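Local coordinates for protein tapirin (Caldicellulosiruptor kristjanssonii, PDB 6N2B) that probably binds cellulose through its C-terminal beta-helix domain, helping these extremely thermophilic bacteria adhere to plant biomass, at residues 217-228 and 237-248. Numbering follows the deposited sequence.
Sequences PNYKFTVRGGSI and QGEFKAIGVNNL
F221 and F240 show how successive coils of a solenoid stack like on like: the two phenylalanines run alongside each other, F221 CD1 3.9 Å from F240 CE1. Both lie on the buried face, and the same torsion, CG opposite the backbone N (chi1 -172° and 175°), carries their rings the same way. V223, A242, V245 and I228 extend this buried layer past the corner, I228 CD1 reaching V245 CG2 at 3.6 Å, and I228 packs on L248 beyond.

Backbone bonds hold the coils in parallel register, among them V223 N to K241 O (2.8 Å) and I243 N to V223 O. This is the parallel beta-helix, in which 221-224 has 240-242 on one edge and strand 526-531 on the other, both parallel. At the corner the register slips by one residue; N246 N bonds G226 O (2.8 Å), and a second ladder starts with I228 N on N247 O.

S227 OG accepts N247 N (3.1 Å) and also bonds E206. Just before the strands, K220 NZ forms a salt bridge with E239 OE1 (3.3 Å, weak as a hydrogen bond), while N285 holds OE2. E239 CB lies over one face of the Y219 ring, and a water 2.6 Å from E239 O, to which it donates, also bonds T222 OG1.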
loop_
_atom_site.group_PDB
_atom_site.type_symbol
_atom_site.label_atom_id
_atom_site.label_comp_id
_atom_site.label_asym_id
_atom_site.label_seq_id
_atom_site.Cartn_x
_atom_site.Cartn_y
_atom_site.Cartn_z
ATOM N N PRO A 217 0.712 10.151 -0.512
ATOM C CA PRO A 217 1.802 10.473 0.411
ATOM C C PRO A 217 2.840 11.365 -0.244
ATOM O O PRO A 217 2.910 11.516 -1.470
ATOM C CB PRO A 217 2.398 9.100 0.753
ATOM C CG PRO A 217 2.145 8.284 -0.433
ATOM C CD PRO A 217 0.796 8.752 -0.984
ATOM N N ASN A 218 3.650 11.963 0.615
ATOM C CA ASN A 218 4.752 12.791 0.187
ATOM C C ASN A 218 5.893 11.935 -0.350
ATOM O O ASN A 218 6.020 10.742 -0.052
ATOM C CB ASN A 218 5.261 13.615 1.367
ATOM C CG ASN A 218 5.552 12.745 2.572
ATOM O OD1 ASN A 218 4.639 12.263 3.221
ATOM N ND2 ASN A 218 6.829 12.503 2.848
ATOM N N TYR A 219 6.751 12.580 -1.127
ATOM C CA TYR A 219 8.057 12.026 -1.455
ATOM C C TYR A 219 8.820 11.627 -0.196
ATOM O O TYR A 219 8.885 12.392 0.769
ATOM C CB TYR A 219 8.844 13.076 -2.233
ATOM C CG TYR A 219 10.226 12.665 -2.648
ATOM C CD1 TYR A 219 10.414 11.802 -3.720
ATOM C CD2 TYR A 219 11.345 13.172 -1.992
ATOM C CE1 TYR A 219 11.673 11.443 -4.119
ATOM C CE2 TYR A 219 12.609 12.819 -2.383
ATOM C CZ TYR A 219 12.776 11.949 -3.450
ATOM O OH TYR A 219 14.044 11.577 -3.857
ATOM N N LYS A 220 9.419 10.433 -0.221
ATOM C CA LYS A 220 10.105 9.859 0.938
ATOM C C LYS A 220 9.114 9.539 2.052
ATOM O O LYS A 220 8.973 10.286 3.025
ATOM C CB LYS A 220 11.205 10.799 1.443
ATOM C CG LYS A 220 12.595 10.295 1.177
ATOM C CD LYS A 220 13.009 9.270 2.247
ATOM C CE LYS A 220 14.457 8.785 2.068
ATOM N NZ LYS A 220 14.573 7.526 1.265
ATOM N N PHE A 221 8.398 8.436 1.909
ATOM C CA PHE A 221 7.411 8.033 2.899
ATOM C C PHE A 221 7.583 6.544 3.102
ATOM O O PHE A 221 7.475 5.763 2.150
ATOM C CB PHE A 221 5.988 8.362 2.438
ATOM C CG PHE A 221 4.918 8.142 3.490
ATOM C CD1 PHE A 221 4.279 6.915 3.610
ATOM C CD2 PHE A 221 4.511 9.178 4.318
ATOM C CE1 PHE A 221 3.267 6.719 4.557
ATOM C CE2 PHE A 221 3.503 8.977 5.273
ATOM C CZ PHE A 221 2.885 7.745 5.386
ATOM N N THR A 222 7.900 6.158 4.325
ATOM C CA THR A 222 8.034 4.760 4.681
ATOM C C THR A 222 6.936 4.424 5.673
ATOM O O THR A 222 6.758 5.133 6.667
ATOM C CB THR A 222 9.396 4.466 5.303
ATOM O OG1 THR A 222 10.443 4.738 4.363
ATOM C CG2 THR A 222 9.449 3.027 5.741
ATOM N N VAL A 223 6.191 3.367 5.397
ATOM C CA VAL A 223 5.334 2.756 6.393
ATOM C C VAL A 223 5.924 1.395 6.751
ATOM O O VAL A 223 6.275 0.595 5.871
ATOM C CB VAL A 223 3.874 2.667 5.923
ATOM C CG1 VAL A 223 3.786 2.134 4.521
ATOM C CG2 VAL A 223 3.098 1.793 6.881
ATOM N N ARG A 224 6.085 1.163 8.048
ATOM C CA ARG A 224 6.760 -0.012 8.581
ATOM C C ARG A 224 5.770 -0.728 9.498
ATOM O O ARG A 224 5.489 -0.259 10.612
ATOM C CB ARG A 224 8.038 0.396 9.315
ATOM C CG ARG A 224 8.723 -0.705 10.097
ATOM C CD ARG A 224 9.913 -0.155 10.907
ATOM N NE ARG A 224 10.891 0.514 10.047
ATOM C CZ ARG A 224 11.971 -0.085 9.557
ATOM N NH1 ARG A 224 12.201 -1.353 9.868
ATOM N NH2 ARG A 224 12.815 0.576 8.765
ATOM N N GLY A 225 5.245 -1.862 9.023
ATOM C CA GLY A 225 4.256 -2.618 9.755
ATOM C C GLY A 225 2.863 -2.152 9.429
ATOM O O GLY A 225 2.638 -1.210 8.656
ATOM N N GLY A 226 1.903 -2.823 10.056
ATOM C CA GLY A 226 0.494 -2.505 9.879
ATOM C C GLY A 226 0.041 -2.758 8.448
ATOM O O GLY A 226 0.714 -3.400 7.638
ATOM N N SER A 227 -1.130 -2.221 8.143
ATOM C CA SER A 227 -1.675 -2.360 6.813
ATOM C C SER A 227 -2.061 -0.992 6.280
ATOM O O SER A 227 -2.094 0.003 7.007
ATOM C CB SER A 227 -2.867 -3.311 6.801
ATOM O OG SER A 227 -2.498 -4.577 7.299
ATOM N N ILE A 228 -2.353 -0.973 4.985
ATOM C CA ILE A 228 -2.659 0.227 4.234
ATOM C C ILE A 228 -3.981 -0.019 3.535
ATOM O O ILE A 228 -4.169 -1.073 2.915
ATOM C CB ILE A 228 -1.558 0.541 3.204
ATOM C CG1 ILE A 228 -0.268 0.952 3.912
ATOM C CG2 ILE A 228 -1.999 1.591 2.221
ATOM C CD1 ILE A 228 0.963 0.408 3.240
ATOM N N GLN A 237 4.653 9.559 -5.051
ATOM C CA GLN A 237 5.493 10.415 -5.885
ATOM C C GLN A 237 6.991 10.183 -5.676
ATOM O O GLN A 237 7.785 11.115 -5.786
ATOM C CB GLN A 237 5.146 11.883 -5.646
ATOM C CG GLN A 237 5.255 12.338 -4.201
ATOM C CD GLN A 237 4.939 13.832 -4.017
ATOM O OE1 GLN A 237 4.177 14.209 -3.117
ATOM N NE2 GLN A 237 5.537 14.686 -4.860
ATOM N N GLY A 238 7.393 8.960 -5.392
ATOM C CA GLY A 238 8.806 8.653 -5.336
ATOM C C GLY A 238 9.246 8.309 -3.927
ATOM O O GLY A 238 8.694 8.804 -2.933
ATOM N N GLU A 239 10.250 7.431 -3.840
ATOM C CA GLU A 239 10.837 6.995 -2.571
ATOM C C GLU A 239 9.773 6.511 -1.594
ATOM O O GLU A 239 9.824 6.802 -0.395
ATOM C CB GLU A 239 11.669 8.108 -1.927
ATOM C CG GLU A 239 12.921 8.495 -2.679
ATOM C CD GLU A 239 13.948 7.386 -2.753
ATOM O OE1 GLU A 239 13.974 6.515 -1.849
ATOM O OE2 GLU A 239 14.740 7.402 -3.724
ATOM N N PHE A 240 8.787 5.784 -2.105
ATOM C CA PHE A 240 7.756 5.218 -1.249
ATOM C C PHE A 240 8.158 3.807 -0.835
ATOM O O PHE A 240 8.502 2.986 -1.684
ATOM C CB PHE A 240 6.405 5.205 -1.959
ATOM C CG PHE A 240 5.332 4.530 -1.168
ATOM C CD1 PHE A 240 4.637 5.225 -0.192
ATOM C CD2 PHE A 240 5.036 3.198 -1.373
ATOM C CE1 PHE A 240 3.650 4.601 0.554
ATOM C CE2 PHE A 240 4.059 2.572 -0.637
ATOM C CZ PHE A 240 3.364 3.270 0.329
ATOM N N LYS A 241 8.126 3.529 0.468
ATOM C CA LYS A 241 8.554 2.232 0.983
ATOM C C LYS A 241 7.539 1.682 1.975
ATOM O O LYS A 241 7.103 2.383 2.894
ATOM C CB LYS A 241 9.928 2.317 1.638
ATOM C CG LYS A 241 11.041 2.413 0.636
ATOM C CD LYS A 241 12.299 2.962 1.274
ATOM C CE LYS A 241 13.546 2.462 0.585
ATOM N NZ LYS A 241 13.561 2.852 -0.851
ATOM N N ALA A 242 7.175 0.425 1.786
ATOM C CA ALA A 242 6.367 -0.326 2.733
ATOM C C ALA A 242 7.215 -1.499 3.225
ATOM O O ALA A 242 7.494 -2.433 2.466
ATOM C CB ALA A 242 5.080 -0.798 2.067
ATOM N N ILE A 243 7.652 -1.451 4.475
ATOM C CA ILE A 243 8.516 -2.492 5.028
ATOM C C ILE A 243 7.722 -3.300 6.044
ATOM O O ILE A 243 7.305 -2.769 7.080
ATOM C CB ILE A 243 9.776 -1.906 5.678
ATOM C CG1 ILE A 243 10.532 -1.026 4.690
ATOM C CG2 ILE A 243 10.671 -3.017 6.178
ATOM C CD1 ILE A 243 11.663 -0.256 5.347
ATOM N N GLY A 244 7.533 -4.585 5.766
ATOM C CA GLY A 244 6.738 -5.416 6.656
ATOM C C GLY A 244 5.254 -5.091 6.720
ATOM O O GLY A 244 4.621 -5.372 7.740
ATOM N N VAL A 245 4.678 -4.516 5.656
ATOM C CA VAL A 245 3.244 -4.256 5.617
ATOM C C VAL A 245 2.488 -5.568 5.434
ATOM O O VAL A 245 2.828 -6.396 4.577
ATOM C CB VAL A 245 2.909 -3.263 4.490
ATOM C CG1 VAL A 245 1.422 -3.325 4.134
ATOM C CG2 VAL A 245 3.277 -1.852 4.903
ATOM N N ASN A 246 1.444 -5.761 6.230
ATOM C CA ASN A 246 0.664 -6.991 6.138
ATOM C C ASN A 246 -0.277 -6.978 4.936
ATOM O O ASN A 246 -0.240 -7.877 4.089
ATOM C CB ASN A 246 -0.113 -7.205 7.437
ATOM C CG ASN A 246 0.785 -7.647 8.580
ATOM O OD1 ASN A 246 1.740 -8.398 8.378
ATOM N ND2 ASN A 246 0.484 -7.182 9.785
ATOM N N ASN A 247 -1.137 -5.980 4.841
ATOM C CA ASN A 247 -2.026 -5.883 3.693
ATOM C C ASN A 247 -1.974 -4.479 3.097
ATOM O O ASN A 247 -1.721 -3.495 3.802
ATOM C CB ASN A 247 -3.484 -6.257 4.071
ATOM C CG ASN A 247 -3.570 -7.545 4.912
ATOM O OD1 ASN A 247 -3.343 -8.646 4.404
ATOM N ND2 ASN A 247 -3.915 -7.406 6.188
ATOM N N LEU A 248 -2.192 -4.398 1.784
ATOM C CA LEU A 248 -2.431 -3.135 1.090
ATOM C C LEU A 248 -3.699 -3.345 0.283
ATOM O O LEU A 248 -3.651 -3.987 -0.765
ATOM C CB LEU A 248 -1.267 -2.749 0.190
ATOM C CG LEU A 248 -1.258 -1.352 -0.452
ATOM C CD1 LEU A 248 0.106 -1.062 -0.993
ATOM C CD2 LEU A 248 -2.270 -1.177 -1.577
HETATM O O HOH W 1 5.517 9.168 -2.362
HETATM O O HOH W 2 10.974 6.197 1.865
#